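Local atomic coordinates of CD1-2 antigen (Gallus gallus, PDB entry 3DBX), a protein that probably binds lipids in a hydrophobic groove between two helices, as in other CD1 molecules, for presentation to T cells. Residues 94-106 with 115-127. Numbering follows the deposited sequence. Where two conformers were deposited one is given.
Sequences DYPRVFQIHTGCK and SFVNIGEGGRDLV. With PLM (palmitic acid), chain F.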
# COMPACT_ATOMS: atom_id res chain seq x y z
N ASP A 94 7.33 7.32 -27.55
CA ASP A 94 8.56 6.55 -27.45
C ASP A 94 8.69 5.83 -26.10
O ASP A 94 8.25 6.36 -25.09
CB ASP A 94 9.76 7.48 -27.66
CG ASP A 94 9.65 8.77 -26.85
OD1 ASP A 94 9.92 8.76 -25.64
OD2 ASP A 94 9.29 9.82 -27.44
N TYR A 95 9.30 4.65 -26.11
CA TYR A 95 9.68 3.89 -24.90
C TYR A 95 10.81 4.58 -24.09
O TYR A 95 11.60 5.33 -24.66
CB TYR A 95 10.11 2.47 -25.30
CG TYR A 95 9.05 1.63 -26.03
CD1 TYR A 95 8.25 0.72 -25.34
CD2 TYR A 95 8.86 1.76 -27.39
CE1 TYR A 95 7.28 -0.05 -26.01
CE2 TYR A 95 7.89 1.00 -28.07
CZ TYR A 95 7.11 0.10 -27.37
OH TYR A 95 6.17 -0.64 -28.05
N PRO A 96 10.89 4.33 -22.76
CA PRO A 96 9.99 3.52 -21.92
C PRO A 96 8.68 4.22 -21.68
O PRO A 96 8.60 5.46 -21.71
CB PRO A 96 10.76 3.36 -20.58
CG PRO A 96 12.18 3.92 -20.85
CD PRO A 96 12.00 4.90 -21.96
N ARG A 97 7.64 3.43 -21.47
CA ARG A 97 6.34 3.92 -21.06
C ARG A 97 5.91 3.05 -19.87
O ARG A 97 6.12 1.84 -19.90
CB ARG A 97 5.33 3.77 -22.20
CG ARG A 97 5.40 4.86 -23.24
CD ARG A 97 4.92 6.18 -22.71
NE ARG A 97 5.45 7.27 -23.52
CZ ARG A 97 5.32 8.55 -23.23
NH1 ARG A 97 4.67 8.94 -22.14
NH2 ARG A 97 5.87 9.45 -24.01
N VAL A 98 5.37 3.66 -18.83
CA VAL A 98 4.78 2.88 -17.74
C VAL A 98 3.27 3.08 -17.71
O VAL A 98 2.78 4.20 -17.51
CB VAL A 98 5.34 3.24 -16.34
CG1 VAL A 98 4.87 2.21 -15.30
CG2 VAL A 98 6.84 3.31 -16.34
N PHE A 99 2.53 1.98 -17.86
CA PHE A 99 1.06 2.03 -17.73
C PHE A 99 0.64 1.36 -16.44
O PHE A 99 1.30 0.43 -16.00
CB PHE A 99 0.37 1.35 -18.93
CG PHE A 99 0.52 2.12 -20.24
CD1 PHE A 99 -0.47 3.00 -20.65
CD2 PHE A 99 1.64 1.94 -21.04
CE1 PHE A 99 -0.35 3.72 -21.84
CE2 PHE A 99 1.77 2.62 -22.24
CZ PHE A 99 0.77 3.52 -22.64
N GLN A 100 -0.46 1.83 -15.85
CA GLN A 100 -0.99 1.26 -14.59
C GLN A 100 -2.51 1.12 -14.66
O GLN A 100 -3.19 1.94 -15.30
CB GLN A 100 -0.57 2.11 -13.39
CG GLN A 100 0.94 2.07 -13.07
CD GLN A 100 1.41 3.22 -12.23
OE1 GLN A 100 1.76 4.24 -12.76
NE2 GLN A 100 1.45 3.04 -10.91
N ILE A 101 -3.04 0.07 -14.02
CA ILE A 101 -4.48 -0.23 -14.06
C ILE A 101 -4.98 -0.53 -12.66
O ILE A 101 -4.49 -1.45 -12.01
CB ILE A 101 -4.82 -1.45 -14.99
CG1 ILE A 101 -4.39 -1.19 -16.44
CG2 ILE A 101 -6.32 -1.76 -14.97
CD1 ILE A 101 -3.04 -1.77 -16.81
N HIS A 102 -5.95 0.25 -12.19
CA HIS A 102 -6.51 0.05 -10.86
C HIS A 102 -8.00 -0.21 -11.03
O HIS A 102 -8.72 0.61 -11.56
CB HIS A 102 -6.25 1.27 -9.97
CG HIS A 102 -6.79 1.14 -8.59
ND1 HIS A 102 -7.07 2.23 -7.79
CD2 HIS A 102 -7.10 0.04 -7.84
CE1 HIS A 102 -7.53 1.81 -6.62
NE2 HIS A 102 -7.57 0.49 -6.63
N THR A 103 -8.42 -1.40 -10.58
CA THR A 103 -9.79 -1.84 -10.64
C THR A 103 -10.28 -2.16 -9.21
O THR A 103 -9.50 -2.59 -8.36
CB THR A 103 -9.88 -3.12 -11.50
OG1 THR A 103 -9.33 -2.85 -12.81
CG2 THR A 103 -11.29 -3.58 -11.65
N GLY A 104 -11.58 -1.99 -8.97
CA GLY A 104 -12.18 -2.36 -7.69
C GLY A 104 -13.64 -2.76 -7.77
O GLY A 104 -14.35 -2.34 -8.68
N CYS A 105 -14.06 -3.57 -6.80
CA CYS A 105 -15.46 -3.98 -6.62
C CYS A 105 -15.71 -4.06 -5.11
O CYS A 105 -15.08 -4.87 -4.41
CB CYS A 105 -15.70 -5.36 -7.27
SG CYS A 105 -17.41 -5.97 -7.24
N LYS A 106 -16.61 -3.21 -4.62
CA LYS A 106 -17.03 -3.23 -3.22
C LYS A 106 -18.47 -3.70 -3.14
O LYS A 106 -19.30 -3.28 -3.95
CB LYS A 106 -16.93 -1.82 -2.62
CG LYS A 106 -16.90 -1.75 -1.09
CD LYS A 106 -16.41 -0.38 -0.63
CE LYS A 106 -15.36 -0.49 0.49
NZ LYS A 106 -14.49 0.74 0.63
N SER A 115 -18.09 -0.11 -8.34
CA SER A 115 -17.12 -0.73 -9.25
C SER A 115 -16.43 0.35 -10.07
O SER A 115 -17.05 1.34 -10.43
CB SER A 115 -17.82 -1.72 -10.19
OG SER A 115 -18.21 -2.91 -9.50
N PHE A 116 -15.15 0.17 -10.36
CA PHE A 116 -14.39 1.15 -11.14
C PHE A 116 -13.23 0.53 -11.92
O PHE A 116 -12.70 -0.52 -11.53
CB PHE A 116 -13.88 2.29 -10.24
CG PHE A 116 -12.90 1.86 -9.17
CD1 PHE A 116 -13.34 1.58 -7.88
CD2 PHE A 116 -11.53 1.74 -9.46
CE1 PHE A 116 -12.44 1.19 -6.90
CE2 PHE A 116 -10.64 1.35 -8.49
CZ PHE A 116 -11.10 1.07 -7.20
N VAL A 117 -12.87 1.16 -13.03
CA VAL A 117 -11.64 0.85 -13.75
C VAL A 117 -10.92 2.14 -14.11
O VAL A 117 -11.46 2.99 -14.84
CB VAL A 117 -11.84 0.08 -15.05
CG1 VAL A 117 -10.47 -0.26 -15.65
CG2 VAL A 117 -12.64 -1.18 -14.82
N ASN A 118 -9.69 2.28 -13.60
CA ASN A 118 -8.84 3.44 -13.88
C ASN A 118 -7.53 3.06 -14.57
O ASN A 118 -6.82 2.18 -14.10
CB ASN A 118 -8.52 4.16 -12.57
CG ASN A 118 -9.74 4.75 -11.92
OD1 ASN A 118 -10.72 5.07 -12.58
ND2 ASN A 118 -9.70 4.90 -10.62
N ILE A 119 -7.18 3.76 -15.65
CA ILE A 119 -5.88 3.60 -16.31
C ILE A 119 -5.02 4.87 -16.16
O ILE A 119 -5.51 5.96 -16.39
CB ILE A 119 -6.03 3.22 -17.82
CG1 ILE A 119 -6.93 1.99 -17.98
CG2 ILE A 119 -4.68 2.94 -18.43
CD1 ILE A 119 -7.22 1.54 -19.42
N GLY A 120 -3.76 4.70 -15.79
CA GLY A 120 -2.79 5.79 -15.79
C GLY A 120 -1.61 5.56 -16.73
O GLY A 120 -1.29 4.41 -17.09
N GLU A 121 -0.97 6.65 -17.12
CA GLU A 121 0.29 6.59 -17.85
C GLU A 121 1.24 7.60 -17.23
O GLU A 121 0.85 8.73 -16.90
CB GLU A 121 0.07 6.88 -19.34
CG GLU A 121 1.32 6.79 -20.22
CD GLU A 121 2.21 8.02 -20.13
OE1 GLU A 121 1.68 9.14 -19.98
OE2 GLU A 121 3.45 7.87 -20.17
N GLY A 122 2.50 7.19 -17.09
CA GLY A 122 3.51 8.04 -16.46
C GLY A 122 3.12 8.53 -15.08
O GLY A 122 3.54 9.60 -14.68
N GLY A 123 2.31 7.77 -14.36
CA GLY A 123 1.98 8.09 -12.97
C GLY A 123 0.94 9.18 -12.77
O GLY A 123 0.84 9.76 -11.72
N ARG A 124 0.17 9.47 -13.82
CA ARG A 124 -0.95 10.40 -13.74
C ARG A 124 -2.14 9.70 -14.39
O ARG A 124 -1.94 8.80 -15.20
CB ARG A 124 -0.63 11.68 -14.55
CG ARG A 124 0.61 12.43 -14.07
CD ARG A 124 0.92 13.67 -14.92
NE ARG A 124 1.20 13.34 -16.33
CZ ARG A 124 0.60 13.92 -17.38
NH1 ARG A 124 -0.34 14.84 -17.20
NH2 ARG A 124 0.94 13.56 -18.61
N ASP A 125 -3.36 10.13 -14.08
CA ASP A 125 -4.56 9.57 -14.71
C ASP A 125 -4.50 9.71 -16.22
O ASP A 125 -3.93 10.68 -16.74
CB ASP A 125 -5.84 10.24 -14.21
CG ASP A 125 -5.93 10.27 -12.69
OD1 ASP A 125 -5.17 9.54 -12.02
OD2 ASP A 125 -6.76 11.05 -12.17
N LEU A 126 -5.08 8.73 -16.93
CA LEU A 126 -5.10 8.73 -18.39
C LEU A 126 -6.51 8.57 -18.96
O LEU A 126 -6.94 9.41 -19.74
CB LEU A 126 -4.14 7.67 -18.97
CG LEU A 126 -4.09 7.53 -20.51
CD1 LEU A 126 -3.56 8.80 -21.15
CD2 LEU A 126 -3.26 6.32 -20.93
N VAL A 127 -7.21 7.49 -18.60
CA VAL A 127 -8.65 7.29 -18.95
C VAL A 127 -9.42 6.56 -17.83
O VAL A 127 -8.84 5.77 -17.07
CB VAL A 127 -8.87 6.53 -20.31
CG1 VAL A 127 -8.39 7.36 -21.49
CG2 VAL A 127 -8.21 5.15 -20.32
C1 PLM F . -5.69 -5.33 -29.18
O1 PLM F . -4.66 -5.97 -28.84
O2 PLM F . -5.56 -4.44 -30.05
C2 PLM F . -7.05 -5.60 -28.56
C3 PLM F . -6.91 -6.26 -27.19
C4 PLM F . -8.25 -6.37 -26.46
C5 PLM F . -8.53 -5.16 -25.57
C6 PLM F . -7.90 -5.27 -24.18
C7 PLM F . -7.46 -3.91 -23.64
C8 PLM F . -8.40 -3.39 -22.57
C9 PLM F . -7.63 -2.65 -21.48
CA PLM F . -8.60 -2.23 -20.38
CB PLM F . -8.00 -2.35 -18.99
CC PLM F . -8.35 -3.67 -18.31
CD PLM F . -9.55 -3.54 -17.39
CE PLM F . -10.12 -4.92 -17.13
CF PLM F . -10.35 -5.17 -15.65
CG PLM F . -10.12 -6.63 -15.30
O HOH W 1 5.50 6.39 -18.88
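Strands 97-106 and 115-121 run antiparallel, their axes approaching to 4.7 Å, with hydrogen bonds in both directions at Gln-100/Gly-120, His-102/Asn-118 and Gly-104/Phe-116. On the face carrying Ile-101, Thr-103, Val-117 and Ile-119, the sheet meets palmitic acid: Val-117 CG1 lies 3.8 Å from its CD, and Thr-103 OG1 and Ile-119 CD1 touch other parts of the tail. Further along this face, Glu-121 CG lies over one face of the Phe-99 ring, offset toward the rim, in a CH-pi contact 3.9 Å from CE1. The glutamate chain bends at chi2 (-79°) and brings its carboxylate to Arg-97 in a salt bridge, NH1 to OE2 2.6 Å, in the guanidinium plane but from above that of the carboxylate. A water joins OE2 to Val-98 N, and Arg-140 pairs with OE1, so both oxygens are held. On the other face Phe-116 holds CG between its backbone N and carbonyl carbon (chi1 63°), which lays the ring over Gly-104, whose CA makes a CH-pi contact 3.9 Å from the ring centroid. Its edge meets the face of His-102 in a T-shaped pair, planes at 78°; His-102 NE2 is hydrogen-bonded to Gln-14, and the Gln-100 amide to the chain of another protein. The hairpin illustrates how a two-faced sheet floors an MHC class I-like groove, one face to lipid, the other to a partner chain.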